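PDB 2QE6: DUF574 domain-containing protein, which binds S-adenosylmethionine and is probably a methyltransferase that uses it as methyl donor, though its substrate is not known. Local coordinates for residues Y191-S196 / A267-K272. The protein carries 1 engineered substitution. Sequence-based numbering, arbitrary orientation.
Sequences YLFMTS and AGIGRK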
ATOM      1  N   TYR A 191      10.698   1.588  10.395  1.00 34.68           N
ATOM      2  CA  TYR A 191       9.282   1.922  10.433  1.00 35.08           C
ATOM      3  C   TYR A 191       8.441   0.907   9.683  1.00 36.77           C
ATOM      4  O   TYR A 191       8.928   0.254   8.762  1.00 35.17           O
ATOM      5  CB  TYR A 191       9.056   3.310   9.832  1.00 34.92           C
ATOM      6  CG  TYR A 191       9.712   4.438  10.606  1.00 31.78           C
ATOM      7  CD1 TYR A 191      11.036   4.733  10.435  1.00 27.10           C
ATOM      8  CD2 TYR A 191       8.981   5.202  11.519  1.00 28.26           C
ATOM      9  CE1 TYR A 191      11.643   5.795  11.133  1.00 31.21           C
ATOM     10  CE2 TYR A 191       9.558   6.252  12.218  1.00 36.26           C
ATOM     11  CZ  TYR A 191      10.896   6.546  12.011  1.00 34.53           C
ATOM     12  OH  TYR A 191      11.478   7.553  12.712  1.00 33.86           O
ATOM     13  N   LEU A 192       7.184   0.774  10.124  1.00 36.34           N
ATOM     14  CA  LEU A 192       6.114   0.094   9.404  1.00 35.58           C
ATOM     15  C   LEU A 192       5.029   1.122   9.069  1.00 36.37           C
ATOM     16  O   LEU A 192       4.528   1.802   9.969  1.00 33.16           O
ATOM     17  CB  LEU A 192       5.510  -1.012  10.270  1.00 33.88           C
ATOM     18  CG  LEU A 192       4.405  -1.891   9.669  1.00 37.83           C
ATOM     19  CD1 LEU A 192       4.894  -2.645   8.466  1.00 39.73           C
ATOM     20  CD2 LEU A 192       3.869  -2.837  10.778  1.00 32.30           C
ATOM     21  N   PHE A 193       4.727   1.266   7.781  1.00 34.50           N
ATOM     22  CA  PHE A 193       3.709   2.218   7.257  1.00 34.90           C
ATOM     23  C   PHE A 193       2.606   1.353   6.610  1.00 37.95           C
ATOM     24  O   PHE A 193       2.874   0.614   5.663  1.00 37.11           O
ATOM     25  CB  PHE A 193       4.413   3.148   6.249  1.00 34.17           C
ATOM     26  CG  PHE A 193       3.536   4.158   5.537  1.00 31.21           C
ATOM     27  CD1 PHE A 193       2.269   4.505   5.984  1.00 36.71           C
ATOM     28  CD2 PHE A 193       4.057   4.848   4.430  1.00 35.30           C
ATOM     29  CE1 PHE A 193       1.517   5.488   5.341  1.00 34.96           C
ATOM     30  CE2 PHE A 193       3.297   5.814   3.767  1.00 34.30           C
ATOM     31  CZ  PHE A 193       2.022   6.149   4.244  1.00 32.56           C
HETATM   32  N   MSE A 194       1.386   1.376   7.162  1.00 35.77           N
HETATM   33  CA  MSE A 194       0.287   0.649   6.570  1.00 35.71           C
HETATM   34  C   MSE A 194      -0.958   1.512   6.428  1.00 34.23           C
HETATM   35  O   MSE A 194      -1.159   2.454   7.203  1.00 36.16           O
HETATM   36  CB  MSE A 194      -0.090  -0.553   7.454  1.00 35.05           C
HETATM   37  CG  MSE A 194       1.105  -1.391   7.853  1.00 42.33           C
HETATM   38 SE   MSE A 194       0.555  -3.118   8.553  0.75 36.43          SE
HETATM   39  CE  MSE A 194       0.052  -2.626  10.383  1.00 39.33           C
ATOM     40  N   THR A 195      -1.817   1.177   5.468  1.00 32.37           N
ATOM     41  CA  THR A 195      -3.147   1.770   5.431  1.00 33.77           C
ATOM     42  C   THR A 195      -4.117   0.605   5.246  1.00 32.30           C
ATOM     43  O   THR A 195      -3.727  -0.463   4.803  1.00 34.67           O
ATOM     44  CB  THR A 195      -3.323   2.844   4.376  1.00 34.95           C
ATOM     45  OG1 THR A 195      -3.454   2.232   3.079  1.00 39.38           O
ATOM     46  CG2 THR A 195      -2.174   3.843   4.428  1.00 33.75           C
ATOM     47  N   SER A 196      -5.374   0.824   5.556  1.00 34.35           N
ATOM     48  CA  SER A 196      -6.323  -0.273   5.599  1.00 33.23           C
ATOM     49  C   SER A 196      -7.731   0.277   5.505  1.00 36.85           C
ATOM     50  O   SER A 196      -8.038   1.290   6.107  1.00 36.73           O
ATOM     51  CB  SER A 196      -6.214  -1.016   6.911  1.00 35.21           C
ATOM     52  OG  SER A 196      -7.199  -2.088   6.994  1.00 34.22           O
ATOM     53  N   ALA A 267      -4.694   5.240   8.195  1.00 35.99           N
ATOM     54  CA  ALA A 267      -3.261   5.163   7.985  1.00 33.34           C
ATOM     55  C   ALA A 267      -2.569   5.198   9.362  1.00 34.48           C
ATOM     56  O   ALA A 267      -3.070   5.830  10.299  1.00 32.80           O
ATOM     57  CB  ALA A 267      -2.774   6.365   7.154  1.00 32.93           C
ATOM     58  N   GLY A 268      -1.405   4.549   9.457  1.00 32.80           N
ATOM     59  CA  GLY A 268      -0.554   4.620  10.638  1.00 34.76           C
ATOM     60  C   GLY A 268       0.888   4.344  10.243  1.00 34.39           C
ATOM     61  O   GLY A 268       1.141   3.609   9.308  1.00 36.41           O
ATOM     62  N   ILE A 269       1.818   4.964  10.949  1.00 33.74           N
ATOM     63  CA  ILE A 269       3.237   4.661  10.829  1.00 33.42           C
ATOM     64  C   ILE A 269       3.767   4.452  12.247  1.00 33.05           C
ATOM     65  O   ILE A 269       3.497   5.256  13.143  1.00 36.98           O
ATOM     66  CB  ILE A 269       4.037   5.781  10.166  1.00 32.03           C
ATOM     67  CG1 ILE A 269       3.625   5.949   8.712  1.00 34.47           C
ATOM     68  CG2 ILE A 269       5.565   5.461  10.210  1.00 33.86           C
ATOM     69  CD1 ILE A 269       4.493   6.930   7.966  1.00 30.10           C
ATOM     70  N   GLY A 270       4.462   3.347  12.453  1.00 34.85           N
ATOM     71  CA  GLY A 270       5.052   3.013  13.740  1.00 36.01           C
ATOM     72  C   GLY A 270       6.542   2.786  13.620  1.00 33.41           C
ATOM     73  O   GLY A 270       7.023   2.293  12.592  1.00 34.36           O
ATOM     74  N   ARG A 271       7.266   3.116  14.685  1.00 34.27           N
ATOM     75  CA  ARG A 271       8.717   2.999  14.714  1.00 35.09           C
ATOM     76  C   ARG A 271       9.135   1.840  15.633  1.00 32.71           C
ATOM     77  O   ARG A 271       8.621   1.693  16.723  1.00 33.88           O
ATOM     78  CB  ARG A 271       9.318   4.317  15.196  1.00 32.95           C
ATOM     79  CG  ARG A 271      10.824   4.383  15.184  1.00 36.71           C
ATOM     80  CD  ARG A 271      11.312   5.709  15.692  1.00 34.24           C
ATOM     81  NE  ARG A 271      10.943   5.941  17.084  1.00 34.70           N
ATOM     82  CZ  ARG A 271      11.646   5.520  18.130  1.00 39.28           C
ATOM     83  NH1 ARG A 271      12.766   4.861  17.953  1.00 36.86           N
ATOM     84  NH2 ARG A 271      11.222   5.761  19.354  1.00 45.03           N
ATOM     85  N   LYS A 272      10.078   1.023  15.172  1.00 33.15           N
ATOM     86  CA  LYS A 272      10.646  -0.055  15.980  1.00 31.24           C
ATOM     87  C   LYS A 272      11.639   0.529  16.947  1.00 31.71           C
ATOM     88  O   LYS A 272      12.527   1.251  16.558  1.00 34.75           O
ATOM     89  CB  LYS A 272      11.347  -1.109  15.093  1.00 27.43           C
ATOM     90  CG  LYS A 272      11.752  -2.315  15.843  1.00 29.60           C
ATOM     91  CD  LYS A 272      12.105  -3.487  14.935  1.00 31.83           C
ATOM     92  CE  LYS A 272      12.209  -4.802  15.700  1.00 36.23           C
ATOM     93  NZ  LYS A 272      12.501  -5.941  14.756  1.00 31.89           N
TER
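The ring of Y191 lies across the aliphatic stem of R271, whose CG sits over one ring face, 4.0 Å from the centroid and offset toward the rim. The R271 stem, extended with CG opposite the backbone N (chi1 -176°), runs along that face toward the hydroxyl until CD comes 3.5 Å from Y191 OH; beyond the bend at chi3 the guanidinium pairs with E235. I269 spans the two aromatic side chains of this sheet face. Its CG2 meets Y191 CD2 at 3.7 Å, while CG1 packs 3.4 Å from F193 CD1 and I269 CD1 lies over one face of the F193 ring in a CH-pi contact. Replacing Y191 by alanine is likely to uncover the R271 stem and open a gap beside I269 CG2. Farther along, T195 CG2 touches A267 CB, and T195 OG1 is hydrogen-bonded to G165 N and to OD1 of N61, a residue that binds S-adenosylmethionine. Backbone hydrogen bonds join L192 N to G270 O and G270 N to L192 O, each 2.9 Å, and M194 N to G268 O and G268 N to M194 O, each 3.1 Å. Helix 54-75 covers the Y191, F193 and T195 face. Antiparallel insertion of strand 265-271 between 191-197 and 235-243, giving order 3-2-1-4-5-7-6, is the hallmark of the Rossmann-like class I methyltransferase fold.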